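Local coordinates for protein alpha-galactosidase (Lactobacillus brevis, PDB 3MI6) that probably hydrolyses terminal, non-reducing alpha-D-galactose residues from alpha-D-galactosides, as many glycoside hydrolases of family 36 do, at residues 584-589 / 725-730; 112-117 / 150-155; 225-230 / 481-486; 401-406 / 472-477; 143-148 / 172-177. All blocks are in the same frame, centred on the assembly; numbering follows the deposited sequence.

Interaction 1: residues 584-589 / 725-730; sequences MGRITS and KDFYTQ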
# COMPACT_ATOMS: atom_id res chain seq x y z
N MSE D 584 26.47 -8.44 18.98
CA MSE D 584 25.74 -9.25 17.99
C MSE D 584 26.55 -9.89 16.86
O MSE D 584 25.97 -10.53 15.99
CB MSE D 584 24.57 -8.46 17.42
CG MSE D 584 24.86 -6.98 17.30
SE MSE D 584 25.87 -6.60 15.68
CE MSE D 584 24.62 -7.47 14.46
N GLY D 585 27.86 -9.72 16.88
CA GLY D 585 28.76 -10.58 16.13
C GLY D 585 29.21 -10.13 14.75
O GLY D 585 30.07 -10.77 14.13
N ARG D 586 28.61 -9.05 14.26
CA ARG D 586 28.93 -8.55 12.93
C ARG D 586 30.41 -8.15 12.85
O ARG D 586 31.01 -7.74 13.84
CB ARG D 586 28.01 -7.38 12.57
CG ARG D 586 28.42 -6.61 11.34
CD ARG D 586 27.24 -5.92 10.69
NE ARG D 586 26.07 -6.79 10.63
CZ ARG D 586 24.92 -6.56 11.28
NH1 ARG D 586 24.75 -5.48 12.04
NH2 ARG D 586 23.92 -7.43 11.15
N ILE D 587 31.00 -8.29 11.67
CA ILE D 587 32.36 -7.84 11.42
C ILE D 587 32.25 -6.75 10.39
O ILE D 587 31.45 -6.86 9.47
CB ILE D 587 33.27 -8.96 10.83
CG1 ILE D 587 33.40 -10.15 11.77
CG2 ILE D 587 34.66 -8.40 10.49
CD1 ILE D 587 34.25 -11.29 11.20
N THR D 588 33.06 -5.72 10.53
CA THR D 588 32.95 -4.52 9.72
C THR D 588 34.32 -3.91 9.49
O THR D 588 35.18 -4.00 10.34
CB THR D 588 32.06 -3.51 10.45
OG1 THR D 588 30.68 -3.79 10.16
CG2 THR D 588 32.40 -2.12 10.03
N SER D 589 34.54 -3.26 8.36
CA SER D 589 35.85 -2.63 8.16
C SER D 589 36.12 -1.56 9.22
O SER D 589 35.18 -0.96 9.75
CB SER D 589 35.95 -2.01 6.78
OG SER D 589 35.02 -0.96 6.65
N LYS D 725 32.91 -6.87 0.80
CA LYS D 725 32.45 -5.58 0.31
C LYS D 725 31.06 -5.31 0.85
O LYS D 725 30.28 -4.53 0.28
CB LYS D 725 32.50 -5.52 -1.21
CG LYS D 725 33.91 -5.55 -1.77
CD LYS D 725 34.87 -4.86 -0.83
CE LYS D 725 35.86 -3.98 -1.57
NZ LYS D 725 37.24 -4.49 -1.45
N ASP D 726 30.76 -5.95 1.98
CA ASP D 726 29.55 -5.64 2.73
C ASP D 726 29.83 -4.47 3.66
O ASP D 726 30.99 -4.19 3.94
CB ASP D 726 29.04 -6.87 3.47
CG ASP D 726 28.36 -7.86 2.55
OD1 ASP D 726 27.93 -7.48 1.44
OD2 ASP D 726 28.23 -9.04 2.93
N PHE D 727 28.79 -3.76 4.08
CA PHE D 727 28.97 -2.62 4.98
C PHE D 727 30.03 -1.65 4.45
O PHE D 727 31.07 -1.40 5.09
CB PHE D 727 29.31 -3.11 6.40
CG PHE D 727 28.66 -4.43 6.75
CD1 PHE D 727 27.28 -4.55 6.79
CD2 PHE D 727 29.43 -5.55 7.01
CE1 PHE D 727 26.68 -5.75 7.08
CE2 PHE D 727 28.83 -6.75 7.31
CZ PHE D 727 27.45 -6.86 7.35
N TYR D 728 29.76 -1.10 3.27
CA TYR D 728 30.74 -0.31 2.53
C TYR D 728 30.41 1.15 2.66
O TYR D 728 29.23 1.52 2.70
CB TYR D 728 30.73 -0.68 1.04
CG TYR D 728 32.00 -0.30 0.31
CD1 TYR D 728 33.08 -1.18 0.24
CD2 TYR D 728 32.13 0.93 -0.31
CE1 TYR D 728 34.25 -0.85 -0.43
CE2 TYR D 728 33.30 1.28 -0.98
CZ TYR D 728 34.35 0.38 -1.04
OH TYR D 728 35.52 0.71 -1.70
N THR D 729 31.45 1.97 2.73
CA THR D 729 31.26 3.39 2.86
C THR D 729 31.95 4.18 1.76
O THR D 729 33.10 3.94 1.43
CB THR D 729 31.83 3.90 4.17
OG1 THR D 729 31.31 3.11 5.25
CG2 THR D 729 31.47 5.36 4.34
N GLN D 730 31.21 5.12 1.19
CA GLN D 730 31.75 6.10 0.28
C GLN D 730 31.59 7.49 0.90
O GLN D 730 30.48 7.94 1.19
CB GLN D 730 31.03 5.99 -1.06
CG GLN D 730 31.29 4.68 -1.76
CD GLN D 730 30.11 4.18 -2.58
OE1 GLN D 730 28.96 4.22 -2.14
NE2 GLN D 730 30.39 3.69 -3.77

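Interaction 2: residues 112-117 / 150-155; sequences TGKQRL and NYSIFP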
# COMPACT_ATOMS: atom_id res chain seq x y z
N THR D 112 8.57 39.51 27.76
CA THR D 112 9.58 39.48 26.73
C THR D 112 10.62 38.44 27.08
O THR D 112 10.93 38.20 28.26
CB THR D 112 10.23 40.86 26.56
OG1 THR D 112 9.40 41.66 25.71
CG2 THR D 112 11.62 40.73 25.92
N GLY D 113 11.15 37.79 26.05
CA GLY D 113 12.11 36.72 26.22
C GLY D 113 11.44 35.50 26.83
O GLY D 113 10.27 35.23 26.60
N LYS D 114 12.21 34.79 27.65
CA LYS D 114 11.75 33.55 28.23
C LYS D 114 12.71 33.19 29.37
O LYS D 114 13.92 33.14 29.17
CB LYS D 114 11.69 32.47 27.14
CG LYS D 114 11.46 31.03 27.63
CD LYS D 114 10.08 30.83 28.21
CE LYS D 114 9.73 29.36 28.41
NZ LYS D 114 10.55 28.72 29.45
N GLN D 115 12.18 32.98 30.57
CA GLN D 115 13.03 32.63 31.70
C GLN D 115 12.99 31.13 31.94
O GLN D 115 11.97 30.47 31.71
CB GLN D 115 12.53 33.34 32.96
CG GLN D 115 12.30 34.83 32.80
CD GLN D 115 13.50 35.66 33.25
OE1 GLN D 115 13.73 35.82 34.46
NE2 GLN D 115 14.26 36.18 32.29
N ARG D 116 14.10 30.59 32.43
CA ARG D 116 14.12 29.20 32.90
C ARG D 116 12.97 28.91 33.87
O ARG D 116 12.37 29.83 34.45
CB ARG D 116 15.45 28.87 33.56
CG ARG D 116 16.59 28.59 32.59
CD ARG D 116 17.94 28.82 33.25
NE ARG D 116 19.06 28.69 32.32
CZ ARG D 116 19.40 29.60 31.41
NH1 ARG D 116 18.70 30.73 31.27
NH2 ARG D 116 20.44 29.37 30.62
N LEU D 117 12.64 27.63 34.03
CA LEU D 117 11.73 27.22 35.08
C LEU D 117 12.56 27.00 36.34
O LEU D 117 13.76 26.74 36.28
CB LEU D 117 10.99 25.95 34.68
CG LEU D 117 9.97 26.15 33.57
CD1 LEU D 117 9.33 24.82 33.13
CD2 LEU D 117 8.92 27.16 34.01
N ASN D 150 1.00 28.54 29.44
CA ASN D 150 2.13 29.26 28.90
C ASN D 150 2.39 28.93 27.45
O ASN D 150 2.12 27.81 26.98
CB ASN D 150 3.36 28.97 29.75
CG ASN D 150 3.07 29.10 31.23
OD1 ASN D 150 2.63 30.15 31.69
ND2 ASN D 150 3.29 28.04 31.98
N TYR D 151 2.91 29.92 26.74
CA TYR D 151 3.14 29.84 25.32
C TYR D 151 4.28 30.79 25.06
O TYR D 151 4.10 31.99 25.11
CB TYR D 151 1.94 30.40 24.56
CG TYR D 151 0.65 29.63 24.66
CD1 TYR D 151 -0.27 29.88 25.67
CD2 TYR D 151 0.31 28.68 23.70
CE1 TYR D 151 -1.48 29.18 25.74
CE2 TYR D 151 -0.88 27.98 23.76
CZ TYR D 151 -1.78 28.24 24.77
OH TYR D 151 -2.97 27.54 24.82
N SER D 152 5.47 30.26 24.80
CA SER D 152 6.57 31.12 24.37
C SER D 152 6.85 30.96 22.88
O SER D 152 7.13 29.86 22.40
CB SER D 152 7.82 30.81 25.17
OG SER D 152 7.50 30.75 26.54
N ILE D 153 6.76 32.07 22.14
CA ILE D 153 7.13 32.10 20.73
C ILE D 153 8.64 32.23 20.55
O ILE D 153 9.29 33.02 21.21
CB ILE D 153 6.43 33.27 20.01
CG1 ILE D 153 5.05 32.84 19.54
CG2 ILE D 153 7.20 33.72 18.78
CD1 ILE D 153 4.63 33.56 18.27
N PHE D 154 9.19 31.42 19.65
CA PHE D 154 10.59 31.54 19.25
C PHE D 154 10.65 31.67 17.74
O PHE D 154 11.04 30.75 17.04
CB PHE D 154 11.37 30.31 19.69
CG PHE D 154 11.79 30.33 21.12
CD1 PHE D 154 10.97 29.85 22.09
CD2 PHE D 154 13.03 30.81 21.48
CE1 PHE D 154 11.37 29.86 23.38
CE2 PHE D 154 13.43 30.81 22.78
CZ PHE D 154 12.60 30.33 23.73
N PRO D 155 10.26 32.84 17.23
CA PRO D 155 9.93 33.05 15.82
C PRO D 155 10.97 32.53 14.83
O PRO D 155 10.58 32.05 13.77
CB PRO D 155 9.84 34.57 15.71
CG PRO D 155 10.62 35.07 16.90
CD PRO D 155 10.33 34.11 17.97

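Interaction 3: residues 225-230 / 481-486; sequences SSHQQN and NRYATE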
# COMPACT_ATOMS: atom_id res chain seq x y z
N SER D 225 12.18 8.21 30.07
CA SER D 225 11.78 8.08 28.68
C SER D 225 12.51 6.81 28.37
O SER D 225 13.60 6.59 28.89
CB SER D 225 12.35 9.24 27.87
OG SER D 225 13.72 9.42 28.18
N SER D 226 11.96 5.92 27.57
CA SER D 226 12.62 4.61 27.54
C SER D 226 13.67 4.38 26.43
O SER D 226 13.96 5.27 25.64
CB SER D 226 11.55 3.52 27.52
OG SER D 226 10.50 3.87 26.64
N HIS D 227 14.26 3.19 26.42
CA HIS D 227 14.84 2.62 25.21
C HIS D 227 13.68 2.36 24.24
O HIS D 227 13.81 2.51 23.04
CB HIS D 227 15.54 1.27 25.48
CG HIS D 227 16.76 1.37 26.34
ND1 HIS D 227 16.74 1.16 27.71
CD2 HIS D 227 18.06 1.64 26.03
CE1 HIS D 227 17.95 1.31 28.20
NE2 HIS D 227 18.77 1.60 27.20
N GLN D 228 12.52 2.00 24.79
CA GLN D 228 11.43 1.45 24.00
C GLN D 228 10.71 2.46 23.13
O GLN D 228 10.42 2.18 21.97
CB GLN D 228 10.43 0.75 24.93
CG GLN D 228 10.97 -0.52 25.60
CD GLN D 228 12.11 -0.26 26.56
OE1 GLN D 228 13.05 -1.06 26.68
NE2 GLN D 228 12.06 0.88 27.25
N GLN D 229 10.39 3.63 23.69
CA GLN D 229 9.69 4.69 22.97
C GLN D 229 10.30 6.03 23.33
O GLN D 229 10.50 6.30 24.50
CB GLN D 229 8.20 4.73 23.35
CG GLN D 229 7.46 3.40 23.25
CD GLN D 229 7.15 2.98 21.82
OE1 GLN D 229 7.47 3.69 20.86
NE2 GLN D 229 6.50 1.82 21.68
N ASN D 230 10.59 6.85 22.33
CA ASN D 230 11.09 8.20 22.59
C ASN D 230 9.98 9.22 22.59
O ASN D 230 8.99 9.06 21.87
CB ASN D 230 12.12 8.61 21.53
CG ASN D 230 12.87 9.84 21.92
OD1 ASN D 230 13.94 9.75 22.53
ND2 ASN D 230 12.31 11.00 21.64
N ASN D 481 21.38 1.89 34.75
CA ASN D 481 21.32 0.58 34.10
C ASN D 481 20.19 -0.39 34.47
O ASN D 481 20.25 -1.56 34.11
CB ASN D 481 22.66 -0.14 34.27
CG ASN D 481 23.74 0.44 33.38
OD1 ASN D 481 24.83 0.78 33.85
ND2 ASN D 481 23.44 0.56 32.10
N ARG D 482 19.17 0.05 35.19
CA ARG D 482 17.99 -0.78 35.34
C ARG D 482 16.73 0.05 35.45
O ARG D 482 16.80 1.26 35.63
CB ARG D 482 18.10 -1.71 36.54
CG ARG D 482 17.99 -1.00 37.86
CD ARG D 482 17.55 -1.94 38.91
NE ARG D 482 16.12 -2.18 38.85
CZ ARG D 482 15.48 -3.03 39.65
NH1 ARG D 482 16.17 -3.72 40.55
NH2 ARG D 482 14.17 -3.21 39.55
N TYR D 483 15.58 -0.60 35.35
CA TYR D 483 14.30 0.09 35.52
C TYR D 483 13.70 -0.19 36.91
O TYR D 483 13.72 -1.32 37.37
CB TYR D 483 13.31 -0.28 34.39
CG TYR D 483 13.74 0.24 33.04
CD1 TYR D 483 14.01 1.59 32.85
CD2 TYR D 483 13.88 -0.63 31.94
CE1 TYR D 483 14.41 2.07 31.61
CE2 TYR D 483 14.28 -0.16 30.70
CZ TYR D 483 14.54 1.20 30.54
OH TYR D 483 14.94 1.71 29.31
N ALA D 484 13.20 0.84 37.58
CA ALA D 484 12.66 0.63 38.92
C ALA D 484 11.48 -0.33 38.92
O ALA D 484 10.78 -0.52 37.92
CB ALA D 484 12.31 1.95 39.62
N THR D 485 11.27 -0.95 40.07
CA THR D 485 10.36 -2.06 40.23
C THR D 485 9.83 -1.98 41.69
O THR D 485 10.49 -1.38 42.57
CB THR D 485 11.14 -3.38 39.91
OG1 THR D 485 10.46 -4.10 38.88
CG2 THR D 485 11.32 -4.25 41.11
N GLU D 486 8.63 -2.51 41.93
CA GLU D 486 7.99 -2.38 43.25
C GLU D 486 8.10 -0.99 43.84
O GLU D 486 8.68 -0.82 44.90
CB GLU D 486 8.61 -3.35 44.26
CG GLU D 486 8.36 -4.79 43.95
CD GLU D 486 9.57 -5.46 43.37
OE1 GLU D 486 10.66 -4.87 43.48
OE2 GLU D 486 9.43 -6.57 42.81

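Interaction 4: residues 401-406 / 472-477; sequences AVHQQG and NLDYIK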
# COMPACT_ATOMS: atom_id res chain seq x y z
N ALA D 401 48.70 11.76 36.03
CA ALA D 401 49.39 11.19 34.88
C ALA D 401 48.70 11.61 33.57
O ALA D 401 49.33 12.20 32.69
CB ALA D 401 49.45 9.68 34.99
N VAL D 402 47.41 11.31 33.47
CA VAL D 402 46.62 11.67 32.29
C VAL D 402 46.83 13.13 31.91
O VAL D 402 47.06 13.44 30.74
CB VAL D 402 45.12 11.39 32.51
CG1 VAL D 402 44.29 11.97 31.39
CG2 VAL D 402 44.87 9.89 32.63
N HIS D 403 46.75 14.03 32.88
CA HIS D 403 46.88 15.45 32.62
C HIS D 403 48.29 15.89 32.20
O HIS D 403 48.44 16.81 31.39
CB HIS D 403 46.44 16.26 33.84
CG HIS D 403 44.96 16.28 34.06
ND1 HIS D 403 44.13 17.18 33.43
CD2 HIS D 403 44.16 15.52 34.84
CE1 HIS D 403 42.88 16.97 33.81
NE2 HIS D 403 42.88 15.96 34.67
N GLN D 404 49.31 15.26 32.77
CA GLN D 404 50.70 15.62 32.46
C GLN D 404 50.98 15.25 31.03
O GLN D 404 51.93 15.74 30.42
CB GLN D 404 51.69 14.92 33.39
CG GLN D 404 52.09 15.74 34.61
CD GLN D 404 52.86 14.91 35.63
OE1 GLN D 404 52.84 15.19 36.83
NE2 GLN D 404 53.54 13.87 35.14
N GLN D 405 50.12 14.37 30.51
CA GLN D 405 50.14 13.96 29.11
C GLN D 405 49.40 14.95 28.19
O GLN D 405 49.31 14.72 26.99
CB GLN D 405 49.54 12.56 28.98
CG GLN D 405 50.48 11.44 29.37
CD GLN D 405 51.66 11.35 28.43
OE1 GLN D 405 52.52 12.24 28.40
NE2 GLN D 405 51.71 10.28 27.62
N GLY D 406 48.89 16.04 28.75
CA GLY D 406 48.17 17.04 27.98
C GLY D 406 46.77 16.60 27.60
O GLY D 406 46.12 17.21 26.73
N ASN D 472 40.17 16.30 39.79
CA ASN D 472 40.09 17.35 38.77
C ASN D 472 39.44 16.89 37.47
O ASN D 472 40.00 17.03 36.39
CB ASN D 472 41.46 17.97 38.52
CG ASN D 472 42.13 18.43 39.80
OD1 ASN D 472 41.81 19.50 40.34
ND2 ASN D 472 43.04 17.61 40.31
N LEU D 473 38.25 16.34 37.60
CA LEU D 473 37.56 15.75 36.48
C LEU D 473 37.19 16.76 35.39
O LEU D 473 36.79 17.89 35.67
CB LEU D 473 36.31 15.05 36.97
CG LEU D 473 36.59 13.91 37.94
CD1 LEU D 473 35.29 13.30 38.39
CD2 LEU D 473 37.49 12.87 37.30
N ASP D 474 37.32 16.34 34.15
CA ASP D 474 36.93 17.20 33.05
C ASP D 474 35.57 16.77 32.55
O ASP D 474 34.92 17.51 31.80
CB ASP D 474 37.95 17.09 31.92
CG ASP D 474 39.27 17.68 32.29
OD1 ASP D 474 39.35 18.93 32.38
OD2 ASP D 474 40.23 16.90 32.49
N TYR D 475 35.14 15.59 32.99
CA TYR D 475 34.06 14.87 32.32
C TYR D 475 33.58 13.73 33.19
O TYR D 475 34.36 13.09 33.89
CB TYR D 475 34.61 14.33 30.99
CG TYR D 475 33.80 13.30 30.23
CD1 TYR D 475 33.84 11.97 30.57
CD2 TYR D 475 33.06 13.67 29.11
CE1 TYR D 475 33.13 11.02 29.84
CE2 TYR D 475 32.35 12.73 28.37
CZ TYR D 475 32.38 11.41 28.74
OH TYR D 475 31.67 10.47 28.01
N ILE D 476 32.28 13.49 33.16
CA ILE D 476 31.67 12.39 33.90
C ILE D 476 30.65 11.66 33.01
O ILE D 476 29.80 12.27 32.37
CB ILE D 476 31.02 12.90 35.23
CG1 ILE D 476 32.07 12.98 36.34
CG2 ILE D 476 29.89 12.02 35.66
CD1 ILE D 476 31.60 13.67 37.58
N LYS D 477 30.79 10.35 32.92
CA LYS D 477 29.78 9.53 32.30
C LYS D 477 28.83 9.12 33.42
O LYS D 477 29.21 8.40 34.34
CB LYS D 477 30.41 8.32 31.61
CG LYS D 477 29.49 7.55 30.66
CD LYS D 477 30.27 6.38 30.04
CE LYS D 477 29.39 5.43 29.23
NZ LYS D 477 30.14 4.24 28.70

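Interaction 5: residues 143-148 / 172-177; sequences TGLALD and EKLVLN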
# COMPACT_ATOMS: atom_id res chain seq x y z
N THR D 143 -13.85 25.15 42.05
CA THR D 143 -12.94 24.83 43.14
C THR D 143 -12.02 25.97 43.49
O THR D 143 -11.38 25.95 44.54
CB THR D 143 -12.08 23.59 42.83
OG1 THR D 143 -11.09 23.92 41.84
CG2 THR D 143 -12.95 22.45 42.32
N GLY D 144 -11.94 26.96 42.61
CA GLY D 144 -11.09 28.11 42.86
C GLY D 144 -9.65 27.95 42.40
O GLY D 144 -8.88 28.91 42.42
N LEU D 145 -9.29 26.73 42.00
CA LEU D 145 -8.00 26.43 41.40
C LEU D 145 -7.71 27.42 40.28
O LEU D 145 -8.62 27.81 39.54
CB LEU D 145 -8.01 25.01 40.83
CG LEU D 145 -6.93 24.62 39.82
CD1 LEU D 145 -5.94 23.66 40.43
CD2 LEU D 145 -7.56 23.99 38.61
N ALA D 146 -6.45 27.82 40.15
CA ALA D 146 -6.03 28.67 39.05
C ALA D 146 -5.08 27.92 38.12
O ALA D 146 -4.26 27.12 38.57
CB ALA D 146 -5.38 29.92 39.57
N LEU D 147 -5.19 28.20 36.83
CA LEU D 147 -4.37 27.54 35.83
C LEU D 147 -3.68 28.55 34.93
O LEU D 147 -4.34 29.37 34.28
CB LEU D 147 -5.24 26.64 34.97
CG LEU D 147 -4.49 25.93 33.86
CD1 LEU D 147 -3.36 25.10 34.45
CD2 LEU D 147 -5.44 25.06 33.06
N ASP D 148 -2.36 28.50 34.87
CA ASP D 148 -1.64 29.30 33.89
C ASP D 148 -1.25 28.45 32.67
O ASP D 148 -0.59 27.42 32.80
CB ASP D 148 -0.41 29.95 34.53
CG ASP D 148 -0.78 31.04 35.52
OD1 ASP D 148 -1.98 31.39 35.54
OD2 ASP D 148 0.11 31.54 36.27
N GLU D 172 -9.20 24.26 50.35
CA GLU D 172 -9.40 22.82 50.33
C GLU D 172 -8.35 22.11 49.49
O GLU D 172 -7.77 22.70 48.59
CB GLU D 172 -10.79 22.50 49.78
CG GLU D 172 -11.88 23.46 50.24
CD GLU D 172 -13.14 22.74 50.69
OE1 GLU D 172 -13.00 21.71 51.39
OE2 GLU D 172 -14.26 23.20 50.35
N LYS D 173 -8.09 20.84 49.79
CA LYS D 173 -7.12 20.05 49.04
C LYS D 173 -7.66 19.73 47.65
O LYS D 173 -8.85 19.43 47.50
CB LYS D 173 -6.78 18.75 49.76
CG LYS D 173 -6.27 18.93 51.19
CD LYS D 173 -5.98 17.58 51.83
CE LYS D 173 -7.21 16.67 51.81
NZ LYS D 173 -6.96 15.35 52.47
N LEU D 174 -6.79 19.82 46.64
CA LEU D 174 -7.12 19.41 45.28
C LEU D 174 -6.12 18.37 44.78
O LEU D 174 -4.93 18.45 45.10
CB LEU D 174 -7.14 20.60 44.33
CG LEU D 174 -8.23 21.67 44.49
CD1 LEU D 174 -7.87 22.85 43.62
CD2 LEU D 174 -9.62 21.13 44.15
N VAL D 175 -6.58 17.39 44.00
CA VAL D 175 -5.66 16.39 43.45
C VAL D 175 -5.58 16.48 41.93
O VAL D 175 -6.61 16.55 41.26
CB VAL D 175 -6.05 14.96 43.87
CG1 VAL D 175 -5.01 13.97 43.38
CG2 VAL D 175 -6.18 14.87 45.38
N LEU D 176 -4.36 16.51 41.38
CA LEU D 176 -4.19 16.46 39.93
C LEU D 176 -4.00 15.03 39.49
O LEU D 176 -2.95 14.43 39.77
CB LEU D 176 -2.96 17.24 39.49
CG LEU D 176 -2.95 18.73 39.70
CD1 LEU D 176 -1.67 19.26 39.13
CD2 LEU D 176 -4.13 19.36 39.01
N ASN D 177 -5.00 14.47 38.80
CA ASN D 177 -4.88 13.10 38.30
C ASN D 177 -4.16 13.04 36.95
O ASN D 177 -3.57 12.03 36.58
CB ASN D 177 -6.26 12.46 38.15
CG ASN D 177 -7.12 12.64 39.37
OD1 ASN D 177 -6.98 11.93 40.36
ND2 ASN D 177 -8.05 13.58 39.30

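Interaction 1: residues 584-589 / 725-730
A G1 beta bulge opens strand 728-736 of the C-terminal beta domain, with Phe727 and Tyr728 both facing Gln670, and from it the ring of Phe727 reaches Arg586 in a barrel loop just ahead of helix 590-597. Arg586 lays its aliphatic part over one face of that ring: CD stands 3.7 Å from the centroid of the Phe727 ring, 22° off the normal, a CH-pi contact. Its CG lies anti to the backbone N (chi1 168°), and a bend at chi3 sets the guanidinium plane 49° from the ring, with NE still near Phe727 CZ. Beside this contact, Ile587 O comes within 3.4 Å of Phe727 CE2, and Thr588 OG1 lies 3.8 Å from Phe727 CD2. The charged end of Arg586 bonds elsewhere. Its NE and NH2 form salt bridges with Asp726 of the second subunit, while NH1 does so with Asp552 and Glu555 of its own chain. The hydroxyl of Thr592 ties Phe727 O to Ser589 OG. One arginine thus divides its chemistry, the methylenes joining barrel to C-terminal domain within the chain and the guanidinium spanning the subunit interface, where the surrounding carboxylates would be expected to offset its buried charge.

Interaction 2: residues 112-117 / 150-155
Lys114 lies against Ser152 and Phe154 at one margin of the large antiparallel sheet of the N-terminal domain, a worked case of a long side chain linking the loop after the edge strand to a strand two places in. The segment leaves edge strand 103-112 at Thr112, and at Gly113 the backbone adopts a positive phi; the carbonyl O of Gly113 is hydrogen-bonded to Thr133 on the intervening strand 132-140. Lys114 follows, and its side chain reaches past Thr133 to strand 146-154. With CG anti to the backbone N (chi1 170°), bends at chi2 and chi4 lay the methylenes beside the hydroxyl of Ser152. There Lys114 CD is modelled 3.1 Å from Ser152 OG, a close methylene-oxygen approach of uncertain length. Nearer its root the same lysine meets the far end of the Phe154 ring, Lys114 CG being 4.1 Å from Phe154 CZ, the two side chains crossing at about a right angle. Beyond Phe154 the rings of Phe315 and His319 carry the packing on to helix 305-319. Next along the segment, Gln115 lends its backbone carbonyl to the lysine, whose amine also has Glu295 as salt-bridge partner and Thr123 O as a further acceptor. In the turn-back onto Gln115, Lys114 NZ lies 3.2 Å from Gln115 O and approaches from above the carbonyl plane, 38° out of it.

Interaction 3: residues 225-230 / 481-486
His227 and Tyr483 carry the tight part of this contact, meeting between a loop of the N-terminal domain and the loop after barrel strand 475-478. His227 ND1 lies 2.5 Å from Tyr483 OH, a hydrogen bond with either atom as possible donor and a length doubtful at this resolution. Tyr483 CG lies anti to the carbonyl carbon (chi1 -67°), which sends the ring across to the other loop. The hydroxyl sits at the imidazole edge, near its plane, the rings rim to rim with planes at 74°. A weak bond from His227 N to Tyr483 OH spans 3.3 Å. By contrast the flank is looser, Ser226 CA staying 4.1 Å from Tyr483 OH; it is buried, not open to solvent, and Tyr483 also packs on Ala57 of the third subunit. Within the loops, Ser226 OG accepts from Gln229 N in an ST motif and Arg482 grips Tyr483 O side-on. His227 also bonds Ser529 O through NE2 and meets Trp200 edge-to-face. An alanine here is likely to leave Tyr483 OH without its imidazole partner and Trp200 without its ring neighbour. Trp200 and Asn481 are predicted to bind substrate, consistent with a second shell around the family 36 active site.

Interaction 4: residues 401-406 / 472-477
Asn472 and Asp474 meet the imidazole of His403 in the beta/alpha barrel, where the end of helix 394-404 lies close to the start of strand 475-478. Asn472 is the first residue to leave helix 454-471, and its positive phi turns the chain toward the strand; its carbonyl O approaches the His403 ring obliquely. The CB of Leu473 points away from 401-406, and its side chain packs on Phe409. Asp474 makes the closest approach. His403 CG, anti to the carbonyl carbon (chi1 -74°), points the ring from the helix at Asp474. The two reach out from opposite directions across the 8.7 Å between His403 CB and Asp474 CB, OD2 arriving at the ring edge, near its plane, with ring and carboxylate planes 48° apart. As built, Asp474 OD2 is 3.0 Å from His403 CE1, but the ring is probably turned over in the model, leaving undecided which ring atom meets OD2. OD2 itself is fixed by a hydrogen bond from Phe409 N on the neighbouring strand. With an alanine in place of His403, a gap would probably open beside Asp474 and its OD2 would lose the ring edge it meets. Past this surface contact the segment enters the barrel wall: Tyr475 and Ile476 pair by backbone bonds with the adjacent strands, and the nearly straight Lys477, predicted to bind substrate, brings its NZ into a salt bridge with Asp367 OD1.

Interaction 5: residues 143-148 / 172-177
Leu174 fits its two methyl branches against Leu145 and Thr143, CD1 mainly to Leu145 and CD2 mainly to Thr143. Leu174 CD1 rests 3.5 Å from Leu145 CB, and the same methyl is 3.8 Å from Leu145 CD1, so that this branch follows the root and one arm of its leucine partner. The other branch, CD2, turns to Thr143, with Leu174 CD2 at 3.7 Å from Thr143 CB. Leu174 holds CG anti to the carbonyl carbon (chi1 -68°), which carries both methyls across to the facing segment, and the side chains meet at a slant. In the next shell, Thr143 is kept in place by its hydroxyl: OG1 is hydrogen-bonded to Asp140 and takes a weak bond from Leu145 N, at 3.3 Å from Thr143 OG1. That bond spans Gly144 in the turn joining strand 132-140 to strand 146-154. Farther out, Phe166 packs on Leu145 and Val92 on Leu174, while Leu176 touches both of these neighbours and extends the apolar layer. Backbone bonds of Ala146 to Thr167 and of Leu174 to Leu285 set the two strands in separate antiparallel sheets. This packing between sheets fits the beta-supersandwich of the family 36 N-terminal domain.

The five contacts relate place in the fold to chemistry. Interactions 2 and 5 share strand 146-154 about 24 Å apart (centre to centre): both are buried, but one ties a loop to a strand of the same sheet through a lysine whereas the other is apolar packing between two sheets. Interactions 3 and 4 adjoin in sequence around barrel strand 475-478 but differ: 401-406/472-477 alone of the five lies at the surface, while 225-230/481-486 is polar and near the predicted substrate site. Interactions 1 and 3, both buried, each join the barrel to another domain, C-terminal and N-terminal respectively, and in both a neighbouring subunit touches the residues involved, unlike in interactions 2, 4 and 5.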